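Local coordinates for protein 3-oxo-tetronate kinase (Cupriavidus necator, PDB 5DMH) that catalyses the ATP-dependent phosphorylation of 3-oxo-tetronate to 3-oxo-tetronate 4-phosphate as a member of the four-carbon acid sugar kinase family, at residues 48-53 with 410-414; 58-62 with 405-410. All coordinates share one frame; numbering follows the deposited sequence.

Both contacts join the sugar-binding N-terminal part of the chain to the nucleotide-binding C-terminal part, and both use strand 407-415. Contact 2 is the more buried of the two: strand 58-62 pairs edge to edge with the strand through backbone hydrogen bonds, flanked by Ile-62 on Val-405 and by the buried amide of Gln-60 beside Leu-408. Contact 1 lies further along the same strand, where helix 41-53 crosses it; no backbone-to-backbone bond is made there, and side chains and bridging waters carry the contact, apolar at the Ile-410 end and polar toward the partly exposed Gln-413. Ile-410 belongs to both. Thr-58 links the two contacts, since Ala-48, Leu-51 and Val-52 pack on it.

Contact 1: residues 48-53 with 410-414; sequences ANTLVR and IGAQI
Ile-410 lays its side chain against the flank of helix 41-53, with CG1 3.6 Å from Ala-48 CB and its CB 4.0 Å from Val-52 CG2. CG2 reaches the helix backbone at Asn-49. Beyond this apolar patch the contact turns polar. Gln-413 runs extended to the helix, CG anti to its own N (chi1 179°), and OE1 accepts a hydrogen bond from Asn-49 ND2 at 2.8 Å. OE1 lies nearly in the Asn-49 amide plane, ND2 tilted somewhat from the Gln-413 carbonyl plane; the amides are turned 57° apart. The same OE1 sits over one face of the Arg-53 guanidinium, toward its rim, 3.2 Å from NE; the angle is too poor for a hydrogen bond. Glu-152 takes the NE2 of Gln-413, which helps fix the amide's rotation.

Two waters bridge the segments: one donates to both Asn-49 OD1 and the carbonyl O of Gly-411, while another accepts from Arg-53 NH1 and from the backbone N of Gln-413. The whole is a helix laid almost at right angles (84°) across a strand, an alpha/beta interface between the sugar-binding and nucleotide-binding parts of this kinase, away from its annotated sites.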
# COMPACT_ATOMS: atom_id res chain seq x y z
N ALA A 48 4.46 4.81 5.48
CA ALA A 48 5.04 6.07 5.89
C ALA A 48 4.25 6.66 7.07
O ALA A 48 4.84 7.21 7.98
CB ALA A 48 5.12 7.05 4.72
N ASN A 49 2.94 6.53 7.05
CA ASN A 49 2.13 7.00 8.17
C ASN A 49 2.56 6.36 9.50
O ASN A 49 2.73 7.05 10.50
CB ASN A 49 0.65 6.70 7.88
CG ASN A 49 -0.28 7.14 9.01
OD1 ASN A 49 -0.37 8.32 9.36
ND2 ASN A 49 -0.98 6.17 9.58
N THR A 50 2.69 5.04 9.49
CA THR A 50 3.14 4.31 10.66
C THR A 50 4.52 4.74 11.11
O THR A 50 4.75 4.92 12.31
CB THR A 50 3.07 2.79 10.43
OG1 THR A 50 1.69 2.40 10.49
CG2 THR A 50 3.85 2.05 11.52
N LEU A 51 5.44 4.93 10.17
CA LEU A 51 6.77 5.39 10.54
C LEU A 51 6.76 6.81 11.14
O LEU A 51 7.40 7.05 12.16
CB LEU A 51 7.70 5.32 9.34
CG LEU A 51 8.01 3.90 8.90
CD1 LEU A 51 8.70 3.93 7.55
CD2 LEU A 51 8.85 3.19 9.93
N VAL A 52 6.03 7.74 10.52
CA VAL A 52 5.96 9.10 11.03
C VAL A 52 5.34 9.11 12.42
O VAL A 52 5.83 9.78 13.32
CB VAL A 52 5.14 10.01 10.08
CG1 VAL A 52 4.78 11.33 10.75
CG2 VAL A 52 5.92 10.21 8.78
N ARG A 53 4.27 8.35 12.60
CA ARG A 53 3.57 8.32 13.88
C ARG A 53 4.40 7.71 14.98
O ARG A 53 4.10 7.92 16.16
CB ARG A 53 2.24 7.58 13.75
CG ARG A 53 1.13 8.45 13.10
CD ARG A 53 0.02 7.60 12.55
NE ARG A 53 -0.80 6.91 13.57
CZ ARG A 53 -1.82 7.46 14.24
NH1 ARG A 53 -2.15 8.74 14.09
NH2 ARG A 53 -2.51 6.72 15.08
N ILE A 410 4.07 13.35 4.32
CA ILE A 410 3.02 12.64 5.05
C ILE A 410 2.41 13.52 6.14
O ILE A 410 3.12 14.03 7.00
CB ILE A 410 3.61 11.34 5.67
CG1 ILE A 410 4.43 10.58 4.61
CG2 ILE A 410 2.52 10.46 6.23
CD1 ILE A 410 3.66 10.20 3.33
N GLY A 411 1.11 13.71 6.08
CA GLY A 411 0.41 14.49 7.08
C GLY A 411 -0.28 13.56 8.07
O GLY A 411 0.21 12.45 8.33
N ALA A 412 -1.43 13.99 8.56
CA ALA A 412 -2.12 13.30 9.64
C ALA A 412 -2.95 12.14 9.15
O ALA A 412 -3.46 12.15 8.03
CB ALA A 412 -3.00 14.28 10.42
N GLN A 413 -3.10 11.13 10.01
CA GLN A 413 -3.92 9.97 9.69
C GLN A 413 -5.38 10.39 9.55
O GLN A 413 -5.91 11.08 10.42
CB GLN A 413 -3.78 8.90 10.79
CG GLN A 413 -4.62 7.65 10.54
CD GLN A 413 -4.24 6.51 11.45
OE1 GLN A 413 -3.07 6.09 11.50
NE2 GLN A 413 -5.21 6.00 12.20
N ILE A 414 -6.01 9.99 8.46
CA ILE A 414 -7.45 10.16 8.26
C ILE A 414 -8.23 8.95 8.80
O ILE A 414 -9.22 9.12 9.52
CB ILE A 414 -7.77 10.32 6.77
CG1 ILE A 414 -6.98 11.51 6.19
CG2 ILE A 414 -9.26 10.49 6.55
CD1 ILE A 414 -6.93 11.50 4.67
O HOH W 1 1.00 10.38 9.88
O HOH W 2 -1.42 10.97 12.47
O HOH W 3 -2.16 4.13 14.00

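Contact 2: residues 58-62 with 405-410; sequences TVQTI and VRALRI
With chi1 at -57°, Ile-62 sets CG1 beside its backbone N, which brings CG1 against Val-405, 3.9 Å from Val-405 CG1 and also close to the Val-405 carbonyl. Gln-60 instead runs extended, CG opposite its N (chi1 170°), alongside Leu-408 and pointing the same way. Its NE2 comes 3.9 Å from Leu-408 CD1; that nitrogen is buried and has no polar partner in the model. OE1 of the same amide comes within 4.1 Å of Ile-410 CD1, and the two side chains cross at about a right angle.

The backbones carry the main grip. Gln-60 and Leu-408 form an antiparallel hydrogen-bonded pair: Leu-408 N to Gln-60 O is the shorter bond at 2.8 Å, Gln-60 N to Leu-408 O the longer at 3.3 Å. Next along, Thr-61 and Ala-407 make a non-hydrogen-bonded pair with CA atoms 4.2 Å apart. Ile-62 N then reaches Arg-406 O at 2.9 Å, nearly straight at the hydrogen but from above the carbonyl plane. A water bridges each end, from Thr-58 O to Ile-410 N and from Ile-62 O to Arg-406 O.

Strand 58-62 is bonded on its other edge to strand 78-82, and strand 407-415 to strand 418-423, while helix 41-53 covers the face bearing Gln-60 through Ala-44 and Thr-45.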
# COMPACT_ATOMS: atom_id res chain seq x y z
N THR A 58 9.86 10.88 7.51
CA THR A 58 9.78 10.01 6.35
C THR A 58 9.45 10.78 5.10
O THR A 58 8.63 11.68 5.13
CB THR A 58 8.71 8.93 6.57
OG1 THR A 58 9.05 8.14 7.71
CG2 THR A 58 8.58 8.00 5.35
N VAL A 59 10.12 10.45 4.00
CA VAL A 59 9.77 10.96 2.68
C VAL A 59 9.37 9.81 1.76
O VAL A 59 10.04 8.77 1.71
CB VAL A 59 10.93 11.77 2.06
CG1 VAL A 59 10.65 12.04 0.57
CG2 VAL A 59 11.13 13.09 2.82
N GLN A 60 8.24 9.97 1.07
CA GLN A 60 7.80 8.99 0.09
C GLN A 60 8.15 9.50 -1.29
O GLN A 60 7.82 10.63 -1.64
CB GLN A 60 6.29 8.76 0.18
CG GLN A 60 5.75 7.94 -0.96
CD GLN A 60 4.36 7.46 -0.72
OE1 GLN A 60 3.93 7.33 0.43
NE2 GLN A 60 3.62 7.18 -1.78
N THR A 61 8.84 8.67 -2.08
CA THR A 61 9.16 9.01 -3.45
C THR A 61 8.31 8.17 -4.38
O THR A 61 7.94 7.05 -4.05
CB THR A 61 10.66 8.77 -3.78
OG1 THR A 61 10.95 7.38 -3.70
CG2 THR A 61 11.56 9.57 -2.85
N ILE A 62 7.97 8.74 -5.53
CA ILE A 62 7.23 8.01 -6.53
C ILE A 62 8.29 7.46 -7.46
O ILE A 62 8.90 8.20 -8.22
CB ILE A 62 6.24 8.93 -7.27
CG1 ILE A 62 5.29 9.60 -6.29
CG2 ILE A 62 5.44 8.13 -8.28
CD1 ILE A 62 4.56 8.61 -5.37
N VAL A 405 3.46 13.29 -10.06
CA VAL A 405 3.94 13.52 -8.70
C VAL A 405 5.29 12.83 -8.52
O VAL A 405 5.43 11.67 -8.88
CB VAL A 405 2.94 12.97 -7.69
CG1 VAL A 405 3.46 13.08 -6.28
CG2 VAL A 405 1.60 13.72 -7.83
N ARG A 406 6.25 13.54 -7.94
CA ARG A 406 7.57 12.96 -7.71
C ARG A 406 7.79 12.46 -6.27
O ARG A 406 8.58 11.54 -6.05
CB ARG A 406 8.66 13.97 -8.09
CG ARG A 406 8.73 14.23 -9.60
CD ARG A 406 9.59 15.45 -9.95
NE ARG A 406 9.43 15.82 -11.36
CZ ARG A 406 10.06 16.83 -11.95
NH1 ARG A 406 10.90 17.60 -11.27
NH2 ARG A 406 9.84 17.08 -13.23
N ALA A 407 7.10 13.07 -5.31
CA ALA A 407 7.31 12.72 -3.91
C ALA A 407 6.16 13.30 -3.09
O ALA A 407 5.48 14.21 -3.55
CB ALA A 407 8.65 13.25 -3.42
N LEU A 408 5.95 12.74 -1.91
CA LEU A 408 4.86 13.14 -1.03
C LEU A 408 5.41 13.35 0.39
O LEU A 408 6.30 12.61 0.85
CB LEU A 408 3.77 12.07 -0.98
CG LEU A 408 2.97 11.86 -2.26
CD1 LEU A 408 2.03 10.68 -2.14
CD2 LEU A 408 2.23 13.12 -2.61
N ARG A 409 4.85 14.37 1.04
CA ARG A 409 5.04 14.60 2.47
C ARG A 409 3.83 14.02 3.20
O ARG A 409 2.70 14.18 2.77
CB ARG A 409 5.13 16.11 2.76
CG ARG A 409 5.31 16.38 4.23
CD ARG A 409 6.18 17.59 4.48
NE ARG A 409 5.45 18.83 4.30
CZ ARG A 409 5.02 19.62 5.29
NH1 ARG A 409 5.25 19.31 6.56
NH2 ARG A 409 4.37 20.74 5.00
N ILE A 410 4.07 13.35 4.32
CA ILE A 410 3.02 12.64 5.05
C ILE A 410 2.41 13.52 6.14
O ILE A 410 3.12 14.03 7.00
CB ILE A 410 3.61 11.34 5.67
CG1 ILE A 410 4.43 10.58 4.61
CG2 ILE A 410 2.52 10.46 6.23
CD1 ILE A 410 3.66 10.20 3.33
O HOH W 4 6.83 13.57 5.30
O HOH W 5 10.45 10.45 -7.95